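Local coordinates for austinol synthesis protein H (Emericella nidulans FGSC A4, PDB 5X9K) that acts as an isomerase in the biosynthesis of the fungal meroterpenoids austinol and dehydroaustinol, in a pathway marked by an unusual ring reconstruction, at residues A[88-93]-A[126-131]; A[132-135]-A[140-143]. All coordinates share one frame; numbering follows the deposited sequence.

How the contacts relate
Both contacts use strand 122-134 of one curled, mixed sheet, and their centres lie about 18 Å apart. Contact 1 comes first along the chain: residues 88-93, in strand 87-94, meet residues 126-131 from two strands away, with strand 108-119 running between them. Contact 2 opens at the next residue, where 132-135 pairs directly with 140-143 across the hairpin formed by strands 122-134 and 141-148. The order of neighbours is therefore 87-94, 108-119, 122-134, 141-148. The centre of contact 1 lies about 7 Å from the chain centre, against about 12 Å for contact 2, and segment 126-131 also reaches the second subunit of the homodimer, whereas contact 2 closes the hairpin within one chain.

Contact 1: A[88-93]-A[126-131]; sequences YNFQLR and TEYVYI
The phenol oxygen of Tyr130 is approached by carbon across this interface: Leu92 CD1 comes to 3.4 Å from Tyr130 OH and to 3.7 Å from CE2 of the same ring. Leu92 divides its branches between two tyrosines, for its other methyl, CD2, stands 3.8 Å from CE2 of Tyr128. Its side chain crosses each tyrosine at about a right angle, and both methyls arrive obliquely to the rings. Phe90 and Tyr128 approach from opposite directions. With CG anti to its backbone N (chi1 -179°), Phe90 brings its ring end nearer to 126-131 than its CB direction suggests, and Tyr128 OH lies at the ring's edge, near its plane, 4.1 Å from CZ. The axes of segments 89-93 and 126-131 approach to 9.0 Å at 43°, the spacing of next-but-one strands. Each is hydrogen-bonded to strand 108-119 between them, whose Ile113 touches both Leu92 and Tyr128; such strong curling is consistent with a cone-shaped alpha+beta barrel like that of NTF2-like proteins. Phe40 touches Leu92 and Tyr130, and Phe144 meets the Tyr130 ring edge-to-face. Glu127, whose side chain starts away from 88-93, accepts at OE2 a hydrogen bond from Ser63 N of the second subunit.

Contact 2: A[132-135]-A[140-143]; sequences LQIN and MVED
The Gln133 carboxamide and the Glu142 carboxylate have their planes 69° apart, and Gln133 NE2 donates within its own amide plane to Glu142 OE2 at 2.7 Å. The oxygen is met on its anti side, with the donor tilted out of the carboxylate plane; Arg107 forms a salt bridge to the same atom, so two donors hold OE2. Glu142 CG sits between its backbone N and carbonyl carbon (chi1 63°), and the extended chain beyond carries the carboxylate over to Gln133. At the other amide, Met140 N reaches Asn135 OD1 at 3.1 Å from 51° above the carbonyl plane, Thr139 N being a second donor to that oxygen. Met140, bent at its last torsion, crosses Asn135 and brings CE to 3.7 Å from Asn135 ND2. In the backbone, Gln133 O accepts from Glu142 N at 2.8 Å and, weakly, from Asp143 N at 3.3 Å, the signature of a classic beta bulge. Gln133 N returns a nearly straight bond to Asp143 O, and Asn135 N bonds Met140 O, tying the antiparallel hairpin beyond its bulge. Asp143 turns its carboxylate to Arg59. Leu132, Ile134 and Val141 pack on helix 26-38; Leu132 and Ile134 bond the backbone of Val109 and Arg107, at the start of strand 108-119, and Val141 that of Phe51 and Ser53, beside and in strand 52-53.

Contact 1: A[88-93]-A[126-131]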
ATOM      1  N   TYR A  88      13.296  20.521  -5.933  1.00 21.71           N
ATOM      2  CA  TYR A  88      13.809  21.623  -5.113  1.00 24.54           C
ATOM      3  C   TYR A  88      13.641  21.317  -3.630  1.00 22.69           C
ATOM      4  O   TYR A  88      14.510  21.638  -2.818  1.00 21.17           O
ATOM      5  CB  TYR A  88      13.087  22.926  -5.448  1.00 25.70           C
ATOM      6  CG  TYR A  88      13.149  23.319  -6.904  1.00 29.25           C
ATOM      7  CD1 TYR A  88      14.289  23.900  -7.436  1.00 30.51           C
ATOM      8  CD2 TYR A  88      12.060  23.121  -7.739  1.00 29.23           C
ATOM      9  CE1 TYR A  88      14.349  24.261  -8.768  1.00 35.86           C
ATOM     10  CE2 TYR A  88      12.109  23.480  -9.078  1.00 29.88           C
ATOM     11  CZ  TYR A  88      13.257  24.049  -9.584  1.00 35.33           C
ATOM     12  OH  TYR A  88      13.317  24.412 -10.909  1.00 41.53           O
ATOM     13  N   ASN A  89      12.514  20.725  -3.258  1.00 19.74           N
ATOM     14  CA  ASN A  89      12.306  20.254  -1.898  1.00 16.86           C
ATOM     15  C   ASN A  89      11.359  19.070  -1.957  1.00 20.12           C
ATOM     16  O   ASN A  89      10.617  18.890  -2.927  1.00 18.30           O
ATOM     17  CB  ASN A  89      11.749  21.351  -0.988  1.00 20.97           C
ATOM     18  CG  ASN A  89      10.438  21.907  -1.492  1.00 23.52           C
ATOM     19  OD1 ASN A  89       9.385  21.285  -1.334  1.00 25.17           O
ATOM     20  ND2 ASN A  89      10.494  23.079  -2.125  1.00 23.77           N
ATOM     21  N   PHE A  90      11.386  18.258  -0.905  1.00 19.93           N
ATOM     22  CA  PHE A  90      10.554  17.065  -0.871  1.00 20.52           C
ATOM     23  C   PHE A  90      10.511  16.569   0.560  1.00 19.55           C
ATOM     24  O   PHE A  90      11.488  16.702   1.293  1.00 23.08           O
ATOM     25  CB  PHE A  90      11.102  15.980  -1.803  1.00 20.50           C
ATOM     26  CG  PHE A  90      10.275  14.726  -1.829  1.00 19.36           C
ATOM     27  CD1 PHE A  90       9.117  14.660  -2.593  1.00 20.55           C
ATOM     28  CD2 PHE A  90      10.661  13.611  -1.092  1.00 19.57           C
ATOM     29  CE1 PHE A  90       8.347  13.506  -2.618  1.00 18.87           C
ATOM     30  CE2 PHE A  90       9.903  12.446  -1.123  1.00 21.42           C
ATOM     31  CZ  PHE A  90       8.751  12.391  -1.892  1.00 20.63           C
ATOM     32  N   GLN A  91       9.372  16.020   0.961  1.00 16.90           N
ATOM     33  CA  GLN A  91       9.268  15.503   2.315  1.00 22.95           C
ATOM     34  C   GLN A  91       8.300  14.332   2.332  1.00 20.37           C
ATOM     35  O   GLN A  91       7.278  14.370   1.649  1.00 16.19           O
ATOM     36  CB  GLN A  91       8.805  16.614   3.262  1.00 20.49           C
ATOM     37  CG  GLN A  91       8.413  16.150   4.637  1.00 29.82           C
ATOM     38  CD  GLN A  91       7.829  17.272   5.466  1.00 32.01           C
ATOM     39  OE1 GLN A  91       6.852  17.922   5.067  1.00 28.96           O
ATOM     40  NE2 GLN A  91       8.430  17.513   6.626  1.00 37.11           N
ATOM     41  N   LEU A  92       8.648  13.282   3.078  1.00 15.33           N
ATOM     42  CA  LEU A  92       7.708  12.218   3.412  1.00 17.37           C
ATOM     43  C   LEU A  92       7.204  12.446   4.826  1.00 22.73           C
ATOM     44  O   LEU A  92       7.996  12.729   5.729  1.00 17.04           O
ATOM     45  CB  LEU A  92       8.356  10.835   3.352  1.00 15.38           C
ATOM     46  CG  LEU A  92       8.918  10.264   2.060  1.00 19.08           C
ATOM     47  CD1 LEU A  92       9.387   8.860   2.383  1.00 20.86           C
ATOM     48  CD2 LEU A  92       7.877  10.257   0.942  1.00 18.60           C
ATOM     49  N   ARG A  93       5.894  12.302   5.021  1.00 19.08           N
ATOM     50  CA  ARG A  93       5.271  12.511   6.319  1.00 19.94           C
ATOM     51  C   ARG A  93       4.186  11.468   6.528  1.00 22.49           C
ATOM     52  O   ARG A  93       3.498  11.089   5.580  1.00 18.01           O
ATOM     53  CB  ARG A  93       4.653  13.917   6.415  1.00 26.54           C
ATOM     54  CG  ARG A  93       4.151  14.289   7.813  1.00 44.49           C
ATOM     55  CD  ARG A  93       5.009  15.382   8.463  1.00 48.39           C
ATOM     56  NE  ARG A  93       4.778  16.695   7.861  1.00 48.76           N
ATOM     57  CZ  ARG A  93       5.523  17.774   8.099  1.00 46.75           C
ATOM     58  NH1 ARG A  93       6.560  17.707   8.923  1.00 45.39           N
ATOM     59  NH2 ARG A  93       5.232  18.925   7.505  1.00 47.93           N
ATOM     60  N   THR A 126       1.912  12.770  -3.626  1.00 18.19           N
ATOM     61  CA  THR A 126       1.573  11.373  -3.795  1.00 16.80           C
ATOM     62  C   THR A 126       1.424  10.764  -2.408  1.00 17.25           C
ATOM     63  O   THR A 126       1.564  11.453  -1.392  1.00 18.30           O
ATOM     64  CB  THR A 126       2.635  10.672  -4.646  1.00 20.38           C
ATOM     65  OG1 THR A 126       2.127   9.420  -5.127  1.00 15.13           O
ATOM     66  CG2 THR A 126       3.946  10.475  -3.847  1.00 14.35           C
ATOM     67  N   GLU A 127       1.095   9.479  -2.361  1.00 13.74           N
ATOM     68  CA  GLU A 127       1.035   8.767  -1.093  1.00 12.51           C
ATOM     69  C   GLU A 127       1.447   7.316  -1.287  1.00 13.42           C
ATOM     70  O   GLU A 127       1.539   6.817  -2.408  1.00 14.38           O
ATOM     71  CB  GLU A 127      -0.353   8.841  -0.468  1.00 15.58           C
ATOM     72  CG  GLU A 127      -1.449   8.421  -1.405  1.00 18.31           C
ATOM     73  CD  GLU A 127      -2.819   8.714  -0.850  1.00 18.70           C
ATOM     74  OE1 GLU A 127      -3.146   8.195   0.243  1.00 19.75           O
ATOM     75  OE2 GLU A 127      -3.569   9.464  -1.519  1.00 20.69           O
ATOM     76  N   TYR A 128       1.688   6.640  -0.159  1.00 11.66           N
ATOM     77  CA  TYR A 128       2.158   5.262  -0.159  1.00 12.74           C
ATOM     78  C   TYR A 128       1.704   4.573   1.116  1.00 13.59           C
ATOM     79  O   TYR A 128       1.363   5.218   2.107  1.00 15.30           O
ATOM     80  CB  TYR A 128       3.692   5.140  -0.199  1.00 15.67           C
ATOM     81  CG  TYR A 128       4.465   6.180  -0.959  1.00 15.06           C
ATOM     82  CD1 TYR A 128       5.095   5.858  -2.169  1.00 16.35           C
ATOM     83  CD2 TYR A 128       4.612   7.468  -0.459  1.00 19.03           C
ATOM     84  CE1 TYR A 128       5.828   6.805  -2.852  1.00 21.21           C
ATOM     85  CE2 TYR A 128       5.334   8.409  -1.141  1.00 18.66           C
ATOM     86  CZ  TYR A 128       5.940   8.077  -2.327  1.00 20.27           C
ATOM     87  OH  TYR A 128       6.660   9.042  -2.984  1.00 27.98           O
ATOM     88  N   VAL A 129       1.745   3.246   1.092  1.00 13.09           N
ATOM     89  CA  VAL A 129       1.866   2.451   2.305  1.00 13.59           C
ATOM     90  C   VAL A 129       3.299   1.937   2.344  1.00 13.24           C
ATOM     91  O   VAL A 129       3.763   1.299   1.392  1.00 13.86           O
ATOM     92  CB  VAL A 129       0.852   1.300   2.349  1.00 15.58           C
ATOM     93  CG1 VAL A 129       1.031   0.479   3.628  1.00 11.73           C
ATOM     94  CG2 VAL A 129      -0.585   1.854   2.271  1.00 13.58           C
ATOM     95  N   TYR A 130       4.015   2.258   3.414  1.00 11.15           N
ATOM     96  CA  TYR A 130       5.321   1.670   3.655  1.00 11.49           C
ATOM     97  C   TYR A 130       5.157   0.565   4.681  1.00 11.18           C
ATOM     98  O   TYR A 130       4.480   0.752   5.695  1.00 12.32           O
ATOM     99  CB  TYR A 130       6.316   2.705   4.197  1.00 13.38           C
ATOM    100  CG  TYR A 130       6.989   3.602   3.181  1.00 15.87           C
ATOM    101  CD1 TYR A 130       6.611   3.607   1.841  1.00 16.47           C
ATOM    102  CD2 TYR A 130       8.038   4.433   3.573  1.00 15.05           C
ATOM    103  CE1 TYR A 130       7.268   4.429   0.919  1.00 14.15           C
ATOM    104  CE2 TYR A 130       8.673   5.249   2.684  1.00 16.55           C
ATOM    105  CZ  TYR A 130       8.299   5.250   1.364  1.00 15.87           C
ATOM    106  OH  TYR A 130       8.966   6.073   0.493  1.00 18.02           O
ATOM    107  N   ILE A 131       5.795  -0.573   4.442  1.00 12.44           N
ATOM    108  CA  ILE A 131       5.988  -1.588   5.487  1.00 13.41           C
ATOM    109  C   ILE A 131       7.489  -1.750   5.683  1.00 12.54           C
ATOM    110  O   ILE A 131       8.179  -2.275   4.802  1.00 13.69           O
ATOM    111  CB  ILE A 131       5.332  -2.928   5.138  1.00 17.58           C
ATOM    112  CG1 ILE A 131       3.821  -2.753   4.957  1.00 14.32           C
ATOM    113  CG2 ILE A 131       5.614  -3.941   6.240  1.00 14.64           C
ATOM    114  CD1 ILE A 131       3.105  -3.998   4.458  1.00 17.00           C
TER

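Contact 2: A[132-135]-A[140-143]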
ATOM      1  N   LEU A 132       7.994  -1.327   6.841  1.00 13.46           N
ATOM      2  CA  LEU A 132       9.429  -1.313   7.109  1.00 13.37           C
ATOM      3  C   LEU A 132       9.750  -2.385   8.140  1.00 14.96           C
ATOM      4  O   LEU A 132       9.186  -2.371   9.243  1.00 18.01           O
ATOM      5  CB  LEU A 132       9.876   0.060   7.609  1.00 12.13           C
ATOM      6  CG  LEU A 132       9.452   1.231   6.704  1.00 11.70           C
ATOM      7  CD1 LEU A 132       9.877   2.565   7.283  1.00 16.23           C
ATOM      8  CD2 LEU A 132      10.022   1.048   5.313  1.00 13.22           C
ATOM      9  N   GLN A 133      10.641  -3.311   7.772  1.00 17.61           N
ATOM     10  CA  GLN A 133      11.181  -4.310   8.694  1.00 16.35           C
ATOM     11  C   GLN A 133      12.545  -3.834   9.174  1.00 13.56           C
ATOM     12  O   GLN A 133      13.435  -3.581   8.359  1.00 17.11           O
ATOM     13  CB  GLN A 133      11.316  -5.675   8.019  1.00 19.29           C
ATOM     14  CG  GLN A 133      11.755  -6.835   8.949  1.00 21.34           C
ATOM     15  CD  GLN A 133      11.849  -8.160   8.201  1.00 24.25           C
ATOM     16  OE1 GLN A 133      10.907  -8.567   7.537  1.00 28.10           O
ATOM     17  NE2 GLN A 133      13.003  -8.822   8.285  1.00 23.80           N
ATOM     18  N   ILE A 134      12.713  -3.737  10.491  1.00 17.35           N
ATOM     19  CA  ILE A 134      13.954  -3.251  11.086  1.00 15.95           C
ATOM     20  C   ILE A 134      14.828  -4.451  11.438  1.00 16.94           C
ATOM     21  O   ILE A 134      14.319  -5.543  11.719  1.00 18.31           O
ATOM     22  CB  ILE A 134      13.645  -2.382  12.319  1.00 14.80           C
ATOM     23  CG1 ILE A 134      12.605  -1.307  11.979  1.00 17.64           C
ATOM     24  CG2 ILE A 134      14.914  -1.761  12.899  1.00 18.18           C
ATOM     25  CD1 ILE A 134      12.985  -0.486  10.770  1.00 17.64           C
ATOM     26  N   ASN A 135      16.152  -4.269  11.398  1.00 18.22           N
ATOM     27  CA  ASN A 135      17.033  -5.379  11.753  1.00 19.42           C
ATOM     28  C   ASN A 135      16.944  -5.677  13.252  1.00 20.96           C
ATOM     29  O   ASN A 135      16.314  -4.951  14.025  1.00 20.13           O
ATOM     30  CB  ASN A 135      18.486  -5.111  11.330  1.00 21.85           C
ATOM     31  CG  ASN A 135      19.080  -3.845  11.934  1.00 21.73           C
ATOM     32  OD1 ASN A 135      18.436  -3.128  12.687  1.00 19.97           O
ATOM     33  ND2 ASN A 135      20.340  -3.571  11.590  1.00 20.76           N
ATOM     34  N   MET A 140      18.575  -0.318  11.457  1.00 19.35           N
ATOM     35  CA  MET A 140      18.475  -0.135  10.014  1.00 20.39           C
ATOM     36  C   MET A 140      17.264  -0.869   9.442  1.00 19.10           C
ATOM     37  O   MET A 140      16.747  -1.819  10.028  1.00 19.02           O
ATOM     38  CB  MET A 140      19.759  -0.604   9.321  1.00 22.66           C
ATOM     39  CG  MET A 140      20.944   0.384   9.435  1.00 23.56           C
ATOM     40  SD  MET A 140      22.296  -0.204   8.440  1.00 34.06           S
ATOM     41  CE  MET A 140      22.582  -1.775   9.250  1.00 29.00           C
ATOM     42  N   VAL A 141      16.795  -0.389   8.293  1.00 15.38           N
ATOM     43  CA  VAL A 141      15.734  -1.068   7.558  1.00 14.78           C
ATOM     44  C   VAL A 141      16.352  -2.201   6.750  1.00 17.22           C
ATOM     45  O   VAL A 141      17.279  -1.978   5.961  1.00 17.62           O
ATOM     46  CB  VAL A 141      14.991  -0.083   6.631  1.00 16.69           C
ATOM     47  CG1 VAL A 141      13.960  -0.830   5.768  1.00 14.87           C
ATOM     48  CG2 VAL A 141      14.315   1.021   7.434  1.00 17.07           C
ATOM     49  N   GLU A 142      15.846  -3.422   6.943  1.00 15.44           N
ATOM     50  CA  GLU A 142      16.307  -4.569   6.167  1.00 16.87           C
ATOM     51  C   GLU A 142      15.269  -5.098   5.193  1.00 17.51           C
ATOM     52  O   GLU A 142      15.599  -5.947   4.365  1.00 18.33           O
ATOM     53  CB  GLU A 142      16.758  -5.712   7.098  1.00 19.74           C
ATOM     54  CG  GLU A 142      15.661  -6.293   7.981  1.00 19.28           C
ATOM     55  CD  GLU A 142      16.165  -7.399   8.903  1.00 24.56           C
ATOM     56  OE1 GLU A 142      17.398  -7.496   9.124  1.00 23.33           O
ATOM     57  OE2 GLU A 142      15.320  -8.166   9.408  1.00 22.91           O
ATOM     58  N   ASP A 143      14.031  -4.624   5.263  1.00 17.76           N
ATOM     59  CA  ASP A 143      13.065  -4.894   4.205  1.00 20.33           C
ATOM     60  C   ASP A 143      12.193  -3.658   4.063  1.00 17.58           C
ATOM     61  O   ASP A 143      11.614  -3.186   5.041  1.00 17.81           O
ATOM     62  CB  ASP A 143      12.240  -6.144   4.509  1.00 18.34           C
ATOM     63  CG  ASP A 143      11.548  -6.706   3.263  1.00 26.34           C
ATOM     64  OD1 ASP A 143      10.620  -6.052   2.738  1.00 23.42           O
ATOM     65  OD2 ASP A 143      11.948  -7.796   2.797  1.00 29.08           O
TER